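Side-chain contacts in LYND (Lyngbya aestuarii, PDB 4V1T), which probably catalyses the ATP-dependent cyclodehydration of cysteine side chains in a precursor peptide to thiazoline rings, as YcaO-type cyclodehydratases do: residues Gly434-Lys439 against Gln720-Ile725; Pro495-Ser498 against Thr503-Tyr506; Ala30-Thr35 against Lys78-Glu83; Pro86-Glu91 against Val105-Leu110; Val651-Leu656 against Trp663-Lys668. All coordinates share one frame; numbering follows the deposited sequence.

Contact 1: residues Gly434-Lys439 against Gln720-Ile725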
# COMPACT_ATOMS: atom_id res chain seq x y z
N GLY B 434 -4.46 -9.42 -32.28
CA GLY B 434 -4.48 -9.29 -33.72
C GLY B 434 -3.14 -8.91 -34.34
O GLY B 434 -3.05 -8.74 -35.55
N ASP B 435 -2.10 -8.78 -33.52
CA ASP B 435 -0.77 -8.41 -33.99
C ASP B 435 0.27 -9.50 -33.73
O ASP B 435 1.46 -9.26 -33.85
CB ASP B 435 -0.32 -7.11 -33.31
CG ASP B 435 -0.24 -7.23 -31.80
OD1 ASP B 435 -0.76 -8.23 -31.25
OD2 ASP B 435 0.34 -6.33 -31.15
N GLU B 436 -0.19 -10.69 -33.37
CA GLU B 436 0.69 -11.78 -33.03
C GLU B 436 1.35 -12.35 -34.28
O GLU B 436 0.75 -12.31 -35.37
CB GLU B 436 -0.09 -12.88 -32.30
CG GLU B 436 -0.58 -12.52 -30.90
CD GLU B 436 -1.75 -11.57 -30.90
OE1 GLU B 436 -2.29 -11.27 -31.98
OE2 GLU B 436 -2.14 -11.11 -29.80
N PRO B 437 2.58 -12.88 -34.14
CA PRO B 437 3.30 -13.43 -35.29
C PRO B 437 2.53 -14.54 -35.98
O PRO B 437 2.21 -15.55 -35.36
CB PRO B 437 4.60 -13.96 -34.68
CG PRO B 437 4.31 -14.13 -33.23
CD PRO B 437 3.34 -13.05 -32.89
N ARG B 438 2.24 -14.33 -37.26
CA ARG B 438 1.36 -15.22 -38.02
C ARG B 438 1.82 -15.34 -39.46
O ARG B 438 2.38 -14.38 -40.01
CB ARG B 438 -0.07 -14.67 -38.02
CG ARG B 438 -0.89 -15.01 -36.81
CD ARG B 438 -2.20 -14.24 -36.86
NE ARG B 438 -1.98 -12.81 -36.72
CZ ARG B 438 -2.90 -11.88 -36.93
NH1 ARG B 438 -4.11 -12.23 -37.31
NH2 ARG B 438 -2.60 -10.61 -36.78
N LYS B 439 1.56 -16.50 -40.05
CA LYS B 439 1.75 -16.70 -41.47
C LYS B 439 0.67 -17.65 -41.98
O LYS B 439 0.45 -18.71 -41.42
CB LYS B 439 3.15 -17.27 -41.76
CG LYS B 439 3.47 -17.32 -43.25
CD LYS B 439 4.97 -17.42 -43.50
CE LYS B 439 5.53 -18.75 -43.03
NZ LYS B 439 6.97 -18.90 -43.39
N GLN B 720 4.78 -14.52 -25.35
CA GLN B 720 3.59 -13.68 -25.37
C GLN B 720 3.82 -12.32 -24.72
O GLN B 720 2.88 -11.56 -24.51
CB GLN B 720 2.45 -14.40 -24.65
CG GLN B 720 2.06 -15.74 -25.25
CD GLN B 720 0.97 -16.43 -24.47
OE1 GLN B 720 0.91 -16.34 -23.23
NE2 GLN B 720 0.08 -17.14 -25.17
N THR B 721 5.08 -12.02 -24.39
CA THR B 721 5.41 -10.77 -23.70
C THR B 721 4.96 -9.55 -24.50
O THR B 721 5.33 -9.39 -25.67
CB THR B 721 6.92 -10.68 -23.44
OG1 THR B 721 7.35 -11.81 -22.68
CG2 THR B 721 7.26 -9.40 -22.69
N ARG B 722 4.17 -8.69 -23.87
CA ARG B 722 3.73 -7.46 -24.50
C ARG B 722 4.62 -6.32 -24.01
O ARG B 722 4.79 -6.17 -22.80
CB ARG B 722 2.27 -7.18 -24.16
CG ARG B 722 1.35 -8.39 -24.33
CD ARG B 722 1.07 -8.70 -25.80
NE ARG B 722 0.37 -9.98 -25.97
CZ ARG B 722 -0.24 -10.36 -27.09
NH1 ARG B 722 -0.26 -9.56 -28.16
NH2 ARG B 722 -0.84 -11.53 -27.15
N PRO B 723 5.21 -5.53 -24.93
CA PRO B 723 6.17 -4.49 -24.50
C PRO B 723 5.58 -3.45 -23.56
O PRO B 723 6.31 -2.90 -22.74
CB PRO B 723 6.59 -3.83 -25.82
CG PRO B 723 6.26 -4.81 -26.87
CD PRO B 723 5.06 -5.55 -26.39
N ASP B 724 4.29 -3.15 -23.71
CA ASP B 724 3.61 -2.20 -22.84
C ASP B 724 3.33 -2.79 -21.45
O ASP B 724 2.94 -2.07 -20.52
CB ASP B 724 2.30 -1.73 -23.49
CG ASP B 724 1.34 -2.88 -23.79
OD1 ASP B 724 1.83 -3.99 -24.09
OD2 ASP B 724 0.12 -2.66 -23.74
N ILE B 725 3.51 -4.10 -21.31
CA ILE B 725 3.35 -4.79 -20.03
C ILE B 725 4.69 -4.94 -19.32
O ILE B 725 4.82 -4.60 -18.14
CB ILE B 725 2.74 -6.19 -20.23
CG1 ILE B 725 1.33 -6.08 -20.82
CG2 ILE B 725 2.71 -6.98 -18.92
CD1 ILE B 725 0.33 -5.39 -19.92
O HOH W 1 0.41 -6.52 -28.38
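A single carboxylate oxygen, Glu436 OE2, takes both terminal nitrogens of Arg722, rather than one N-H going to each oxygen. Arg722 NH1 lies 2.9 Å from Glu436 OE2 and meets it from above the carboxylate plane, while Arg722 NH2 uses the anti lone pair. The two flat groups stand steeply against each other, their planes 76° apart. Glu436 OE1 faces the other way and uses its syn lone pair to take the backbone N of Gly434 at 2.9 Å, thanks to the bend of the chain at chi2 (74°). Glutamate is long enough to serve both its own loop and Arg722. These bonds belong to a salt-bridge network that ties the loop after helix 413-429 to the connection between strands 716-719 and 728-733 in the YcaO domain. Asp435 adds a second, longer ion pair, OD1 to Arg722 NH1 at 3.4 Å, with its carboxylate nearly coplanar with the guanidinium, and a water joins its OD2 to the same NH1. Gln433 N also bonds Glu436 OE2, and Ser429 O receives Arg722 NH2. With an alanine in place of Glu436, the buried Arg722 is likely to lose its closer counter-charge, and Gly434 N and Gln433 N their acceptors.

Contact 2: residues Pro495-Ser498 against Thr503-Tyr506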
# COMPACT_ATOMS: atom_id res chain seq x y z
N PRO B 495 4.88 -18.94 -35.39
CA PRO B 495 6.20 -19.51 -35.13
C PRO B 495 6.45 -19.70 -33.64
O PRO B 495 6.15 -18.80 -32.85
CB PRO B 495 7.17 -18.48 -35.71
CG PRO B 495 6.42 -17.20 -35.66
CD PRO B 495 4.99 -17.57 -35.94
N VAL B 496 7.00 -20.85 -33.29
CA VAL B 496 7.35 -21.17 -31.91
C VAL B 496 8.79 -21.65 -31.88
O VAL B 496 9.25 -22.32 -32.82
CB VAL B 496 6.42 -22.25 -31.31
CG1 VAL B 496 4.98 -21.77 -31.29
CG2 VAL B 496 6.53 -23.55 -32.09
N TRP B 497 9.51 -21.31 -30.82
CA TRP B 497 10.91 -21.67 -30.71
C TRP B 497 11.06 -23.04 -30.06
O TRP B 497 10.64 -23.24 -28.93
CB TRP B 497 11.69 -20.62 -29.91
CG TRP B 497 13.18 -20.83 -29.97
CD1 TRP B 497 13.98 -21.32 -28.99
CD2 TRP B 497 14.04 -20.58 -31.10
NE1 TRP B 497 15.28 -21.39 -29.43
CE2 TRP B 497 15.34 -20.94 -30.72
CE3 TRP B 497 13.82 -20.09 -32.39
CZ2 TRP B 497 16.43 -20.83 -31.59
CZ3 TRP B 497 14.90 -19.98 -33.25
CH2 TRP B 497 16.18 -20.35 -32.84
N SER B 498 11.66 -23.97 -30.79
CA SER B 498 12.00 -25.28 -30.25
C SER B 498 13.33 -25.18 -29.53
O SER B 498 14.34 -24.88 -30.15
CB SER B 498 12.09 -26.33 -31.36
OG SER B 498 12.43 -27.60 -30.82
N THR B 503 15.41 -24.14 -33.21
CA THR B 503 14.90 -23.60 -34.46
C THR B 503 13.41 -23.30 -34.34
O THR B 503 12.81 -23.58 -33.31
CB THR B 503 15.12 -24.58 -35.63
OG1 THR B 503 14.76 -23.94 -36.85
CG2 THR B 503 14.29 -25.85 -35.45
N HIS B 504 12.82 -22.75 -35.39
CA HIS B 504 11.41 -22.39 -35.37
C HIS B 504 10.55 -23.53 -35.88
O HIS B 504 10.81 -24.09 -36.93
CB HIS B 504 11.15 -21.13 -36.20
CG HIS B 504 11.59 -19.86 -35.54
ND1 HIS B 504 10.94 -19.34 -34.45
CD2 HIS B 504 12.59 -19.01 -35.83
CE1 HIS B 504 11.53 -18.22 -34.09
NE2 HIS B 504 12.54 -18.00 -34.91
N LYS B 505 9.53 -23.88 -35.12
CA LYS B 505 8.46 -24.76 -35.57
C LYS B 505 7.19 -23.93 -35.71
O LYS B 505 7.23 -22.71 -35.55
CB LYS B 505 8.26 -25.92 -34.61
CG LYS B 505 9.48 -26.81 -34.42
CD LYS B 505 9.93 -27.47 -35.71
CE LYS B 505 10.94 -28.58 -35.45
NZ LYS B 505 10.29 -29.91 -35.32
N TYR B 506 6.07 -24.59 -36.03
CA TYR B 506 4.81 -23.89 -36.22
C TYR B 506 3.62 -24.64 -35.62
O TYR B 506 3.44 -25.84 -35.87
CB TYR B 506 4.55 -23.67 -37.71
CG TYR B 506 5.47 -22.66 -38.34
CD1 TYR B 506 5.19 -21.30 -38.27
CD2 TYR B 506 6.61 -23.07 -39.01
CE1 TYR B 506 6.03 -20.37 -38.85
CE2 TYR B 506 7.46 -22.15 -39.60
CZ TYR B 506 7.17 -20.80 -39.51
OH TYR B 506 8.03 -19.90 -40.10
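Val496 O accepts the backbone N of Lys505 at 2.8 Å and also receives a weaker CA-H...O contact from His504, whose CA is 3.3 Å from that oxygen. The return bond, Val496 N to Lys505 O, completes this hydrogen-bonded pair. Ser498 and Thr503 form the next one, with a good bond from Ser498 N to Thr503 O (2.8 Å) and a weak one back. On the face shared by Pro495, Trp497, His504 and Tyr506, ring side chains do the packing. Trp497 points the edge of its six-membered ring at the face of His504 in a T-shaped stack, planes 79° apart, with CE3 3.4 Å above the imidazole centre. The indole gets there because CG lies opposite the backbone N (chi1 -170°), and the indole face then rests over the backbone of Thr503. Pro495, a compact rigid ring, sets CB 3.8 Å from Tyr506 CE1. Replacing His504 by an alanine would probably uncover the Trp497 edge and let the indole shift. On the other face Val496 CG2 reaches Lys505 CB at 3.9 Å, a branched residue beside an aliphatic stem, and Leu716 of strand 716-719 touches both residues. Ser498 OG is bonded to Glu714. The whole is a two-stranded antiparallel beta hairpin, strands 491-498 and 503-508, within the YcaO domain's sheet.

Contact 3: residues Ala30-Thr35 against Lys78-Glu83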
# COMPACT_ATOMS: atom_id res chain seq x y z
N ALA B 30 6.04 23.36 3.23
CA ALA B 30 7.45 23.32 3.60
C ALA B 30 7.80 24.50 4.50
O ALA B 30 7.22 25.59 4.40
CB ALA B 30 8.33 23.31 2.35
N ASN B 31 8.76 24.28 5.39
CA ASN B 31 9.21 25.30 6.34
C ASN B 31 10.71 25.50 6.22
O ASN B 31 11.45 24.54 6.00
CB ASN B 31 8.84 24.89 7.76
CG ASN B 31 7.35 24.97 8.03
OD1 ASN B 31 6.68 25.90 7.58
ND2 ASN B 31 6.83 24.01 8.77
N HIS B 32 11.15 26.75 6.35
CA HIS B 32 12.57 27.09 6.25
C HIS B 32 13.00 28.07 7.33
O HIS B 32 12.20 28.87 7.81
CB HIS B 32 12.88 27.70 4.89
CG HIS B 32 12.72 26.75 3.75
ND1 HIS B 32 11.52 26.53 3.12
CD2 HIS B 32 13.63 25.96 3.12
CE1 HIS B 32 11.68 25.64 2.15
NE2 HIS B 32 12.95 25.28 2.13
N ALA B 33 14.27 27.99 7.70
CA ALA B 33 14.85 28.90 8.69
C ALA B 33 16.10 29.55 8.12
O ALA B 33 17.00 28.86 7.64
CB ALA B 33 15.17 28.17 9.97
N LEU B 34 16.13 30.88 8.15
CA LEU B 34 17.33 31.62 7.81
C LEU B 34 18.00 32.13 9.09
O LEU B 34 17.33 32.60 10.01
CB LEU B 34 17.01 32.80 6.91
CG LEU B 34 16.21 32.51 5.63
CD1 LEU B 34 15.62 33.79 5.10
CD2 LEU B 34 17.11 31.88 4.59
N THR B 35 19.32 32.02 9.13
CA THR B 35 20.09 32.51 10.27
C THR B 35 20.99 33.66 9.84
O THR B 35 21.74 33.54 8.87
CB THR B 35 20.94 31.40 10.90
OG1 THR B 35 20.10 30.28 11.20
CG2 THR B 35 21.61 31.89 12.20
N LYS B 78 19.79 30.28 -3.58
CA LYS B 78 19.16 29.19 -2.82
C LYS B 78 17.66 29.07 -3.14
O LYS B 78 16.98 28.17 -2.66
CB LYS B 78 19.37 29.38 -1.31
CG LYS B 78 20.64 28.71 -0.76
CD LYS B 78 21.92 29.37 -1.27
CE LYS B 78 23.15 28.54 -0.93
NZ LYS B 78 24.39 29.09 -1.55
N GLY B 79 17.15 30.01 -3.94
CA GLY B 79 15.79 29.92 -4.45
C GLY B 79 14.72 30.52 -3.57
O GLY B 79 13.56 30.20 -3.72
N TYR B 80 15.11 31.40 -2.65
CA TYR B 80 14.17 32.05 -1.74
C TYR B 80 13.68 33.38 -2.29
O TYR B 80 12.57 33.80 -2.00
CB TYR B 80 14.82 32.28 -0.38
CG TYR B 80 15.16 31.01 0.35
CD1 TYR B 80 14.16 30.22 0.90
CD2 TYR B 80 16.48 30.61 0.52
CE1 TYR B 80 14.46 29.06 1.57
CE2 TYR B 80 16.78 29.45 1.21
CZ TYR B 80 15.76 28.68 1.74
OH TYR B 80 16.05 27.52 2.42
N LEU B 81 14.53 34.04 -3.07
CA LEU B 81 14.21 35.36 -3.59
C LEU B 81 13.67 35.25 -5.00
O LEU B 81 14.06 34.36 -5.75
CB LEU B 81 15.46 36.26 -3.57
CG LEU B 81 15.23 37.74 -3.89
CD1 LEU B 81 14.49 38.43 -2.76
CD2 LEU B 81 16.57 38.43 -4.16
N THR B 82 12.77 36.16 -5.35
CA THR B 82 12.26 36.23 -6.71
C THR B 82 11.76 37.62 -7.05
O THR B 82 11.50 38.44 -6.18
CB THR B 82 11.12 35.20 -6.94
OG1 THR B 82 10.73 35.20 -8.32
CG2 THR B 82 9.89 35.50 -6.07
N GLU B 83 11.63 37.87 -8.34
CA GLU B 83 11.00 39.07 -8.85
C GLU B 83 9.49 38.96 -8.60
O GLU B 83 8.91 37.88 -8.76
CB GLU B 83 11.28 39.20 -10.34
CG GLU B 83 11.35 40.62 -10.87
CD GLU B 83 11.37 40.67 -12.38
OE1 GLU B 83 11.65 39.62 -13.01
OE2 GLU B 83 11.08 41.74 -12.95
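Tyr80 turns the edge of its ring to the face of His32, an edge-to-face stack with planes at 81° and centroids 5.2 Å apart; the flat imidazole suits that edge. The phenol's CE1 hangs 3.5 Å above the imidazole, toward its rim, and Tyr80 OH closes to 3.0 Å of His32 CD2. Leu34 gives an apolar methyl to one face of the phenol, its CD2 4.2 Å from Tyr80 CE2, while the carbonyl O of Lys78 lies over the opposite face. A long side chain suits Tyr80, since the nearest CA atoms, those of His32 and Tyr80, are 9.5 Å apart; with CG beside the backbone N (chi1 -66°), the ring is carried to the sheet. The contact thereby joins the last strand of the winged helix-turn-helix domain's 14-35 sheet to the end of helix 65-78. That helix closes in a Schellman motif at Gly79, whose positive phi (88°) glycine tolerates easily. Further out, Leu75 of the helix touches both Leu34 and Tyr80, and Phe13 meets the His32 ring. Residues His32 to Thr35 also pair antiparallel with a strand from the chain of another protein, consistent with the leader-peptide binding known for such domains in peptide-modifying enzymes.

Contact 4: residues Pro86-Glu91 against Val105-Leu110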
# COMPACT_ATOMS: atom_id res chain seq x y z
N PRO B 86 3.63 42.13 -10.82
CA PRO B 86 2.58 43.08 -10.43
C PRO B 86 1.18 42.67 -10.85
O PRO B 86 0.22 43.00 -10.17
CB PRO B 86 2.98 44.37 -11.16
CG PRO B 86 4.44 44.24 -11.40
CD PRO B 86 4.69 42.78 -11.62
N GLU B 87 1.07 41.94 -11.96
CA GLU B 87 -0.23 41.61 -12.53
C GLU B 87 -0.90 40.43 -11.84
O GLU B 87 -2.01 40.07 -12.18
CB GLU B 87 -0.10 41.32 -14.03
CG GLU B 87 0.95 40.30 -14.41
CD GLU B 87 2.30 40.93 -14.69
OE1 GLU B 87 2.45 41.59 -15.73
OE2 GLU B 87 3.20 40.78 -13.85
N LEU B 88 -0.22 39.83 -10.87
CA LEU B 88 -0.78 38.70 -10.12
C LEU B 88 -1.11 39.10 -8.69
O LEU B 88 -0.36 39.83 -8.05
CB LEU B 88 0.21 37.54 -10.09
CG LEU B 88 0.57 36.87 -11.41
CD1 LEU B 88 1.64 35.82 -11.17
CD2 LEU B 88 -0.64 36.27 -12.08
N SER B 89 -2.23 38.61 -8.18
CA SER B 89 -2.56 38.77 -6.77
C SER B 89 -1.52 38.02 -5.92
O SER B 89 -0.83 37.13 -6.42
CB SER B 89 -3.95 38.23 -6.47
OG SER B 89 -3.97 36.81 -6.49
N SER B 90 -1.41 38.38 -4.65
CA SER B 90 -0.46 37.72 -3.76
C SER B 90 -0.82 36.23 -3.62
O SER B 90 0.07 35.39 -3.51
CB SER B 90 -0.45 38.40 -2.39
OG SER B 90 -1.75 38.46 -1.84
N GLU B 91 -2.11 35.93 -3.65
CA GLU B 91 -2.58 34.56 -3.48
C GLU B 91 -2.24 33.68 -4.68
O GLU B 91 -1.80 32.54 -4.52
CB GLU B 91 -4.08 34.53 -3.22
CG GLU B 91 -4.48 34.97 -1.82
CD GLU B 91 -4.99 36.40 -1.79
OE1 GLU B 91 -4.45 37.26 -2.53
OE2 GLU B 91 -5.95 36.66 -1.04
N VAL B 105 7.23 34.60 -14.45
CA VAL B 105 7.20 33.50 -15.42
C VAL B 105 5.81 32.89 -15.52
O VAL B 105 5.34 32.57 -16.61
CB VAL B 105 8.21 32.39 -15.06
CG1 VAL B 105 8.05 31.18 -15.96
CG2 VAL B 105 9.64 32.93 -15.14
N ALA B 106 5.15 32.72 -14.38
CA ALA B 106 3.80 32.16 -14.34
C ALA B 106 2.82 33.09 -15.04
O ALA B 106 1.94 32.64 -15.76
CB ALA B 106 3.36 31.92 -12.90
N ALA B 107 2.98 34.39 -14.81
CA ALA B 107 2.09 35.38 -15.40
C ALA B 107 2.14 35.33 -16.93
O ALA B 107 1.12 35.47 -17.61
CB ALA B 107 2.45 36.77 -14.90
N GLU B 108 3.34 35.13 -17.47
CA GLU B 108 3.52 35.08 -18.91
C GLU B 108 2.92 33.78 -19.48
O GLU B 108 2.26 33.79 -20.53
CB GLU B 108 5.00 35.18 -19.28
CG GLU B 108 5.27 35.93 -20.57
CD GLU B 108 5.07 37.43 -20.43
OE1 GLU B 108 5.36 37.98 -19.35
OE2 GLU B 108 4.63 38.05 -21.42
N ALA B 109 3.14 32.67 -18.79
CA ALA B 109 2.62 31.39 -19.24
C ALA B 109 1.10 31.38 -19.30
O ALA B 109 0.51 30.75 -20.17
CB ALA B 109 3.11 30.29 -18.32
N LEU B 110 0.47 32.07 -18.36
CA LEU B 110 -0.98 32.11 -18.26
C LEU B 110 -1.64 32.88 -19.41
O LEU B 110 -2.85 32.79 -19.58
CB LEU B 110 -1.40 32.72 -16.91
CG LEU B 110 -1.17 31.87 -15.66
CD1 LEU B 110 -1.51 32.67 -14.42
CD2 LEU B 110 -1.99 30.60 -15.69
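The chain turns at Pro86 and Glu87, then extends through Leu88 and Ser89 beside helix 103-109, with the CA atoms of Leu88 and Ala107 6.9 Å apart. Ala107 is the centre of the contact: its CB meets Leu88 CD1 at 3.9 Å and Glu87 CG at the same distance, so one methyl serves two neighbours, the second of them through its aliphatic stem. Alanine suits the spot because its short side chain lets the incoming loop come close to the helix. Leu88 places its branched end there with CG on the side of the backbone N, away from the carbonyl carbon (chi1 -64°); its second methyl, CD2, comes to 4.4 Å from Leu110 CD1. The contact thus packs the chain entering helix 90-98 against helix 103-109, between strand 81-83 and strand 114-118 of the mixed sheet. Ser89 occupies the N-cap of helix 90-98, its OG bonding the backbone N of Val92, a natural role for a short hydroxyl side chain. Beyond, Trp96 touches Ala106 and Leu110, and Ile268 of helix 250-275 covers Leu110. Glu91 makes backbone hydrogen bonds to the second subunit.

Contact 5: residues Val651-Leu656 against Trp663-Lys668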
# COMPACT_ATOMS: atom_id res chain seq x y z
N VAL B 651 -18.60 -20.70 3.32
CA VAL B 651 -19.80 -20.56 2.50
C VAL B 651 -20.67 -21.81 2.65
O VAL B 651 -20.15 -22.92 2.57
CB VAL B 651 -19.44 -20.40 1.01
CG1 VAL B 651 -20.69 -20.15 0.18
CG2 VAL B 651 -18.44 -19.25 0.83
N PRO B 652 -21.99 -21.65 2.86
CA PRO B 652 -22.84 -22.85 2.95
C PRO B 652 -23.14 -23.45 1.58
O PRO B 652 -22.97 -22.77 0.56
CB PRO B 652 -24.13 -22.33 3.61
CG PRO B 652 -23.85 -20.90 4.00
CD PRO B 652 -22.78 -20.43 3.07
N ASP B 653 -23.58 -24.70 1.56
CA ASP B 653 -23.83 -25.42 0.31
C ASP B 653 -24.82 -24.70 -0.60
O ASP B 653 -24.72 -24.76 -1.82
CB ASP B 653 -24.32 -26.85 0.60
CG ASP B 653 -23.29 -27.68 1.36
OD1 ASP B 653 -22.14 -27.23 1.50
OD2 ASP B 653 -23.64 -28.79 1.82
N GLU B 654 -25.76 -23.98 0.02
CA GLU B 654 -26.81 -23.28 -0.72
C GLU B 654 -26.23 -22.16 -1.58
O GLU B 654 -26.54 -22.05 -2.76
CB GLU B 654 -27.84 -22.69 0.23
CG GLU B 654 -28.51 -23.69 1.16
CD GLU B 654 -27.69 -23.96 2.41
OE1 GLU B 654 -26.59 -24.54 2.30
OE2 GLU B 654 -28.16 -23.58 3.51
N ASN B 655 -25.40 -21.33 -0.96
CA ASN B 655 -24.88 -20.14 -1.62
C ASN B 655 -23.60 -20.41 -2.39
O ASN B 655 -23.02 -19.50 -2.97
CB ASN B 655 -24.64 -19.04 -0.59
CG ASN B 655 -25.84 -18.80 0.29
OD1 ASN B 655 -25.77 -18.95 1.51
ND2 ASN B 655 -26.97 -18.45 -0.32
N LEU B 656 -23.17 -21.66 -2.44
CA LEU B 656 -21.99 -22.01 -3.22
C LEU B 656 -22.20 -21.71 -4.68
O LEU B 656 -23.20 -22.07 -5.27
CB LEU B 656 -21.66 -23.47 -3.07
CG LEU B 656 -20.58 -23.84 -2.08
CD1 LEU B 656 -20.31 -25.32 -2.19
CD2 LEU B 656 -19.31 -23.07 -2.38
N TRP B 663 -19.38 -31.14 -7.38
CA TRP B 663 -18.32 -31.96 -6.82
C TRP B 663 -18.17 -31.76 -5.31
O TRP B 663 -18.04 -32.73 -4.55
CB TRP B 663 -17.01 -31.63 -7.52
CG TRP B 663 -15.81 -32.12 -6.78
CD1 TRP B 663 -15.10 -31.44 -5.84
CD2 TRP B 663 -15.18 -33.39 -6.93
NE1 TRP B 663 -14.06 -32.21 -5.39
CE2 TRP B 663 -14.09 -33.42 -6.04
CE3 TRP B 663 -15.43 -34.51 -7.73
CZ2 TRP B 663 -13.26 -34.52 -5.93
CZ3 TRP B 663 -14.60 -35.60 -7.61
CH2 TRP B 663 -13.53 -35.60 -6.72
N LEU B 664 -18.21 -30.51 -4.89
CA LEU B 664 -17.96 -30.16 -3.49
C LEU B 664 -19.05 -30.67 -2.55
O LEU B 664 -18.76 -31.17 -1.47
CB LEU B 664 -17.82 -28.64 -3.35
CG LEU B 664 -16.52 -28.05 -3.89
CD1 LEU B 664 -16.64 -26.55 -4.11
CD2 LEU B 664 -15.37 -28.34 -2.94
N ILE B 665 -20.31 -30.55 -2.97
CA ILE B 665 -21.43 -30.93 -2.10
C ILE B 665 -21.71 -32.43 -2.18
O ILE B 665 -22.06 -33.04 -1.17
CB ILE B 665 -22.72 -30.12 -2.42
CG1 ILE B 665 -23.95 -30.78 -1.77
CG2 ILE B 665 -22.97 -30.01 -3.92
CD1 ILE B 665 -25.20 -29.92 -1.80
N THR B 666 -21.55 -33.02 -3.37
CA THR B 666 -21.98 -34.40 -3.59
C THR B 666 -20.91 -35.45 -3.29
O THR B 666 -21.17 -36.41 -2.57
CB THR B 666 -22.45 -34.64 -5.05
OG1 THR B 666 -21.37 -34.42 -5.97
CG2 THR B 666 -23.62 -33.72 -5.40
N GLU B 667 -19.72 -35.27 -3.84
CA GLU B 667 -18.73 -36.34 -3.87
C GLU B 667 -18.09 -36.61 -2.52
O GLU B 667 -17.82 -35.70 -1.74
CB GLU B 667 -17.65 -36.03 -4.88
CG GLU B 667 -18.15 -35.94 -6.30
CD GLU B 667 -19.01 -37.12 -6.68
OE1 GLU B 667 -18.55 -38.27 -6.52
OE2 GLU B 667 -20.16 -36.90 -7.12
N LYS B 668 -17.84 -37.89 -2.27
CA LYS B 668 -17.27 -38.36 -1.02
C LYS B 668 -15.97 -39.10 -1.26
O LYS B 668 -15.64 -39.50 -2.38
CB LYS B 668 -18.26 -39.28 -0.30
CG LYS B 668 -19.33 -38.56 0.50
CD LYS B 668 -20.73 -39.06 0.17
CE LYS B 668 -21.72 -38.72 1.26
NZ LYS B 668 -21.52 -37.36 1.84
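A van der Waals touch between Asp653 and Ile665 and an apolar one between Leu656 and Leu664 make up the direct contact. In the first, Asp653 CB lies 4.0 Å from Ile665 CD1, and OD2 also borders the ethyl arm. Ile665 reaches it because CG1 stands opposite its backbone N (chi1 165°), which extends that arm from the helix toward the loop. In the second pair Leu656 CD1 meets Leu664 CB at 4.3 Å; both leucines are buried, as befits residues that fill the seam between loop and helix. The polar partners of Asp653 lie outside the two segments, in the connection between strands 605-612 and 621-626: OD2 is hydrogen-bonded to Ser616 OG and OD1 forms a salt bridge with Arg619, so its charge is answered while its CB serves the packing. Backbone bonds lie within the pieces: Glu667 N returns to Trp663 O at 3.1 Å, closing the last turn of the helix, and a weak bond from Asn655 N to Pro652 O accompanies the turn of the loop. Within the YcaO domain, residues 651-656 belong to the loop between helix 630-649 and helix 661-666. Leu648 of the longer helix touches both Leu656 and Leu664, while Trp663 packs on Pro774 and Phe775 of the C-terminal tail.

Overall arrangement
From the N terminus, contact 3 closes the first loop, bringing strand 31-35 and the end of helix 65-78 together within the winged helix-turn-helix domain. Contact 4 follows in series, its first segment adjoining strand 81-83, and closes a short loop around helix 90-98. A long way on, contact 1 joins the loop after helix 413-429 to that after strand 716-719, spanning 280 residues. Two local contacts nest inside it, one after the other: contact 2, the hairpin, which touches contact 1 through Pro437 and Pro495, and contact 5, which ties the loop after helix 630-649 to helix 661-666. No two loops cross. Contacts 3 and 4 lie on the opposite side of the chain's centre from contacts 2 and 5.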